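Local coordinates for protein gingipain R2 Pro-Domain (PDB 4IEF) that is the pro-domain of an arginine-specific cysteine protease and probably keeps the enzyme latent as a zymogen, perhaps also assisting its folding, at residues E84-D95 with K161-A172. Numbering follows the deposited sequence.
Sequences EVVSSKFIEKKD and KTLRIYTEIVVA
With CG of Phe-90 set between its backbone N and carbonyl carbon (chi1 75°) and CG of Tyr-166 anti to its carbonyl carbon (chi1 -75°), the two side chains lie alongside each other. Phe-90 CB sits over the centre of the Tyr-166 ring, 3.6 Å from its centroid, and the ring planes meet obliquely at 48°. The extended Arg-164 passes over one face of the Phe-90 ring, its CD 4.0 Å from the ring centroid. The Arg-164 guanidinium is nearly coplanar with the Glu-92 carboxylate, and Arg-164 NE lies 3.1 Å from Glu-92 OE2, giving its N-H to the anti lone pair in a salt bridge. Arg-164 also makes a cation-pi contact with Phe-127. Strand 84-93 pairs antiparallel with both 162-166 and 168-172, interrupted by two classic bulges: Val-86 and Ser-87 both donate to Val-170 O (2.9 Å from Val-86 N), while Thr-167 and Glu-168 face Lys-89. In backbone bonds, 162-166 joins strand 144-157 and Ile-169 joins strand 25-31. Pairing thus holds on both sides of the corner at Thr-167 but is weak there (Thr-167 N to Lys-89 O), while aromatic packing and a salt bridge probably limit movement of Arg-164.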
loop_
_atom_site.group_PDB
_atom_site.type_symbol
_atom_site.label_atom_id
_atom_site.label_comp_id
_atom_site.label_asym_id
_atom_site.label_seq_id
_atom_site.Cartn_x
_atom_site.Cartn_y
_atom_site.Cartn_z
ATOM N N GLU A 84 -16.728 21.767 -14.284
ATOM C CA GLU A 84 -17.046 23.172 -14.514
ATOM C C GLU A 84 -16.721 23.978 -13.287
ATOM O O GLU A 84 -17.094 23.583 -12.181
ATOM C CB GLU A 84 -18.528 23.378 -14.874
ATOM C CG GLU A 84 -19.071 22.494 -15.975
ATOM C CD GLU A 84 -20.352 23.023 -16.589
ATOM O OE1 GLU A 84 -20.258 23.681 -17.649
ATOM O OE2 GLU A 84 -21.442 22.796 -16.015
ATOM N N VAL A 85 -16.047 25.117 -13.476
ATOM C CA VAL A 85 -15.731 26.036 -12.388
ATOM C C VAL A 85 -16.981 26.885 -12.188
ATOM O O VAL A 85 -17.317 27.688 -13.064
ATOM C CB VAL A 85 -14.454 26.869 -12.675
ATOM C CG1 VAL A 85 -14.253 27.973 -11.634
ATOM C CG2 VAL A 85 -13.230 25.966 -12.748
ATOM N N VAL A 86 -17.706 26.658 -11.078
ATOM C CA VAL A 86 -18.943 27.401 -10.808
ATOM C C VAL A 86 -18.650 28.673 -9.983
ATOM O O VAL A 86 -19.443 29.617 -10.013
ATOM C CB VAL A 86 -20.065 26.537 -10.172
ATOM C CG1 VAL A 86 -20.570 25.493 -11.164
ATOM C CG2 VAL A 86 -19.623 25.879 -8.867
ATOM N N SER A 87 -17.507 28.696 -9.279
ATOM C CA SER A 87 -17.083 29.810 -8.435
ATOM C C SER A 87 -15.552 29.829 -8.331
ATOM O O SER A 87 -14.932 28.774 -8.179
ATOM C CB SER A 87 -17.727 29.700 -7.052
ATOM O OG SER A 87 -17.225 30.648 -6.124
ATOM N N SER A 88 -14.954 31.029 -8.452
ATOM C CA SER A 88 -13.503 31.241 -8.356
ATOM C C SER A 88 -13.196 32.658 -7.873
ATOM O O SER A 88 -13.952 33.591 -8.146
ATOM C CB SER A 88 -12.808 30.965 -9.688
ATOM O OG SER A 88 -13.170 31.908 -10.684
ATOM N N LYS A 89 -12.082 32.806 -7.148
ATOM C CA LYS A 89 -11.614 34.064 -6.566
ATOM C C LYS A 89 -10.089 34.045 -6.557
ATOM O O LYS A 89 -9.497 33.071 -6.085
ATOM C CB LYS A 89 -12.186 34.200 -5.138
ATOM C CG LYS A 89 -11.861 35.494 -4.401
ATOM C CD LYS A 89 -12.166 35.371 -2.900
ATOM C CE LYS A 89 -13.640 35.433 -2.553
ATOM N NZ LYS A 89 -13.896 34.985 -1.159
ATOM N N PHE A 90 -9.446 35.093 -7.098
ATOM C CA PHE A 90 -7.985 35.128 -7.097
ATOM C C PHE A 90 -7.429 36.512 -6.735
ATOM O O PHE A 90 -8.121 37.526 -6.846
ATOM C CB PHE A 90 -7.393 34.639 -8.442
ATOM C CG PHE A 90 -7.479 35.575 -9.629
ATOM C CD1 PHE A 90 -6.522 36.565 -9.828
ATOM C CD2 PHE A 90 -8.475 35.420 -10.584
ATOM C CE1 PHE A 90 -6.602 37.426 -10.921
ATOM C CE2 PHE A 90 -8.532 36.259 -11.694
ATOM C CZ PHE A 90 -7.600 37.261 -11.853
ATOM N N ILE A 91 -6.156 36.521 -6.317
ATOM C CA ILE A 91 -5.363 37.709 -6.008
ATOM C C ILE A 91 -4.119 37.654 -6.902
ATOM O O ILE A 91 -3.676 36.561 -7.275
ATOM C CB ILE A 91 -5.020 37.871 -4.493
ATOM C CG1 ILE A 91 -4.387 36.594 -3.890
ATOM C CG2 ILE A 91 -6.251 38.313 -3.700
ATOM C CD1 ILE A 91 -3.452 36.840 -2.683
ATOM N N GLU A 92 -3.591 38.816 -7.282
ATOM C CA GLU A 92 -2.429 38.875 -8.158
ATOM C C GLU A 92 -1.172 39.288 -7.412
ATOM O O GLU A 92 -1.199 40.209 -6.592
ATOM C CB GLU A 92 -2.672 39.827 -9.334
ATOM C CG GLU A 92 -3.346 39.155 -10.516
ATOM C CD GLU A 92 -3.238 39.851 -11.860
ATOM O OE1 GLU A 92 -2.646 40.952 -11.933
ATOM O OE2 GLU A 92 -3.750 39.282 -12.851
ATOM N N LYS A 93 -0.070 38.588 -7.711
ATOM C CA LYS A 93 1.267 38.839 -7.192
ATOM C C LYS A 93 2.141 39.234 -8.392
ATOM O O LYS A 93 2.318 38.430 -9.314
ATOM C CB LYS A 93 1.794 37.599 -6.454
ATOM C CG LYS A 93 2.547 37.923 -5.175
ATOM C CD LYS A 93 3.283 36.701 -4.634
ATOM C CE LYS A 93 4.218 37.055 -3.501
ATOM N NZ LYS A 93 5.206 35.976 -3.240
ATOM N N LYS A 94 2.610 40.495 -8.423
ATOM C CA LYS A 94 3.389 41.012 -9.551
ATOM C C LYS A 94 4.901 40.934 -9.313
ATOM O O LYS A 94 5.353 40.904 -8.167
ATOM C CB LYS A 94 2.971 42.445 -9.895
ATOM C CG LYS A 94 1.646 42.503 -10.644
ATOM C CD LYS A 94 1.357 43.889 -11.181
ATOM C CE LYS A 94 0.016 43.934 -11.871
ATOM N NZ LYS A 94 -0.453 45.330 -12.080
ATOM N N ASP A 95 5.666 40.889 -10.431
ATOM C CA ASP A 95 7.132 40.798 -10.525
ATOM C C ASP A 95 7.661 39.610 -9.697
ATOM O O ASP A 95 8.598 39.736 -8.904
ATOM C CB ASP A 95 7.813 42.127 -10.135
ATOM C CG ASP A 95 9.237 42.273 -10.647
ATOM O OD1 ASP A 95 9.467 42.022 -11.857
ATOM O OD2 ASP A 95 10.116 42.661 -9.847
ATOM N N LYS A 161 5.596 38.107 -15.578
ATOM C CA LYS A 161 6.040 37.788 -14.202
ATOM C C LYS A 161 4.872 37.970 -13.206
ATOM O O LYS A 161 5.078 38.361 -12.051
ATOM C CB LYS A 161 7.277 38.629 -13.785
ATOM C CG LYS A 161 8.563 38.233 -14.520
ATOM C CD LYS A 161 9.788 39.026 -14.070
ATOM C CE LYS A 161 10.436 38.473 -12.820
ATOM N NZ LYS A 161 11.809 39.009 -12.627
ATOM N N THR A 162 3.645 37.675 -13.668
ATOM C CA THR A 162 2.440 37.809 -12.864
ATOM C C THR A 162 1.944 36.429 -12.426
ATOM O O THR A 162 1.750 35.521 -13.248
ATOM C CB THR A 162 1.369 38.609 -13.626
ATOM O OG1 THR A 162 1.906 39.895 -13.967
ATOM C CG2 THR A 162 0.094 38.797 -12.820
ATOM N N LEU A 163 1.749 36.290 -11.110
ATOM C CA LEU A 163 1.222 35.081 -10.512
ATOM C C LEU A 163 -0.180 35.341 -9.974
ATOM O O LEU A 163 -0.391 36.290 -9.217
ATOM C CB LEU A 163 2.144 34.558 -9.395
ATOM C CG LEU A 163 1.673 33.291 -8.651
ATOM C CD1 LEU A 163 1.977 32.016 -9.448
ATOM C CD2 LEU A 163 2.298 33.211 -7.282
ATOM N N ARG A 164 -1.127 34.489 -10.374
ATOM C CA ARG A 164 -2.512 34.523 -9.914
ATOM C C ARG A 164 -2.695 33.436 -8.858
ATOM O O ARG A 164 -2.439 32.262 -9.132
ATOM C CB ARG A 164 -3.489 34.346 -11.087
ATOM C CG ARG A 164 -3.585 35.578 -11.965
ATOM C CD ARG A 164 -4.491 35.348 -13.155
ATOM N NE ARG A 164 -4.577 36.541 -13.998
ATOM C CZ ARG A 164 -5.236 36.599 -15.151
ATOM N NH1 ARG A 164 -5.874 35.530 -15.615
ATOM N NH2 ARG A 164 -5.261 37.724 -15.852
ATOM N N ILE A 165 -3.062 33.847 -7.637
ATOM C CA ILE A 165 -3.277 32.949 -6.506
ATOM C C ILE A 165 -4.778 32.796 -6.293
ATOM O O ILE A 165 -5.426 33.727 -5.822
ATOM C CB ILE A 165 -2.546 33.446 -5.219
ATOM C CG1 ILE A 165 -1.015 33.555 -5.442
ATOM C CG2 ILE A 165 -2.875 32.542 -4.009
ATOM C CD1 ILE A 165 -0.303 34.628 -4.614
ATOM N N TYR A 166 -5.326 31.624 -6.637
ATOM C CA TYR A 166 -6.748 31.348 -6.458
ATOM C C TYR A 166 -6.989 30.914 -5.015
ATOM O O TYR A 166 -6.600 29.820 -4.610
ATOM C CB TYR A 166 -7.258 30.316 -7.479
ATOM C CG TYR A 166 -7.421 30.889 -8.869
ATOM C CD1 TYR A 166 -6.328 31.027 -9.722
ATOM C CD2 TYR A 166 -8.664 31.309 -9.330
ATOM C CE1 TYR A 166 -6.466 31.580 -10.994
ATOM C CE2 TYR A 166 -8.815 31.857 -10.604
ATOM C CZ TYR A 166 -7.712 31.989 -11.434
ATOM O OH TYR A 166 -7.850 32.539 -12.688
ATOM N N THR A 167 -7.572 31.822 -4.224
ATOM C CA THR A 167 -7.846 31.603 -2.802
ATOM C C THR A 167 -9.026 30.648 -2.626
ATOM O O THR A 167 -9.069 29.933 -1.625
ATOM C CB THR A 167 -8.072 32.929 -2.076
ATOM O OG1 THR A 167 -9.141 33.636 -2.705
ATOM C CG2 THR A 167 -6.815 33.788 -2.032
ATOM N N GLU A 168 -9.962 30.622 -3.600
ATOM C CA GLU A 168 -11.118 29.730 -3.592
ATOM C C GLU A 168 -11.501 29.308 -5.010
ATOM O O GLU A 168 -11.501 30.130 -5.930
ATOM C CB GLU A 168 -12.320 30.370 -2.886
ATOM C CG GLU A 168 -13.462 29.402 -2.632
ATOM C CD GLU A 168 -14.722 30.062 -2.120
ATOM O OE1 GLU A 168 -14.979 29.974 -0.896
ATOM O OE2 GLU A 168 -15.446 30.680 -2.934
ATOM N N ILE A 169 -11.799 28.009 -5.176
ATOM C CA ILE A 169 -12.271 27.391 -6.418
ATOM C C ILE A 169 -13.371 26.395 -6.058
ATOM O O ILE A 169 -13.124 25.462 -5.291
ATOM C CB ILE A 169 -11.159 26.698 -7.284
ATOM C CG1 ILE A 169 -9.951 27.618 -7.586
ATOM C CG2 ILE A 169 -11.767 26.119 -8.588
ATOM C CD1 ILE A 169 -8.663 26.865 -8.038
ATOM N N VAL A 170 -14.571 26.577 -6.627
ATOM C CA VAL A 170 -15.677 25.643 -6.441
ATOM C C VAL A 170 -15.969 25.029 -7.805
ATOM O O VAL A 170 -16.235 25.758 -8.769
ATOM C CB VAL A 170 -16.946 26.249 -5.778
ATOM C CG1 VAL A 170 -18.014 25.178 -5.570
ATOM C CG2 VAL A 170 -16.605 26.926 -4.451
ATOM N N VAL A 171 -15.892 23.689 -7.888
ATOM C CA VAL A 171 -16.150 22.982 -9.139
ATOM C C VAL A 171 -17.384 22.081 -9.030
ATOM O O VAL A 171 -17.692 21.555 -7.958
ATOM C CB VAL A 171 -14.927 22.174 -9.661
ATOM C CG1 VAL A 171 -13.751 23.090 -9.984
ATOM C CG2 VAL A 171 -14.510 21.056 -8.699
ATOM N N ALA A 172 -18.064 21.897 -10.165
ATOM C CA ALA A 172 -19.184 20.983 -10.311
ATOM C C ALA A 172 -18.751 19.856 -11.257
ATOM O O ALA A 172 -18.400 20.115 -12.416
ATOM C CB ALA A 172 -20.408 21.719 -10.851
#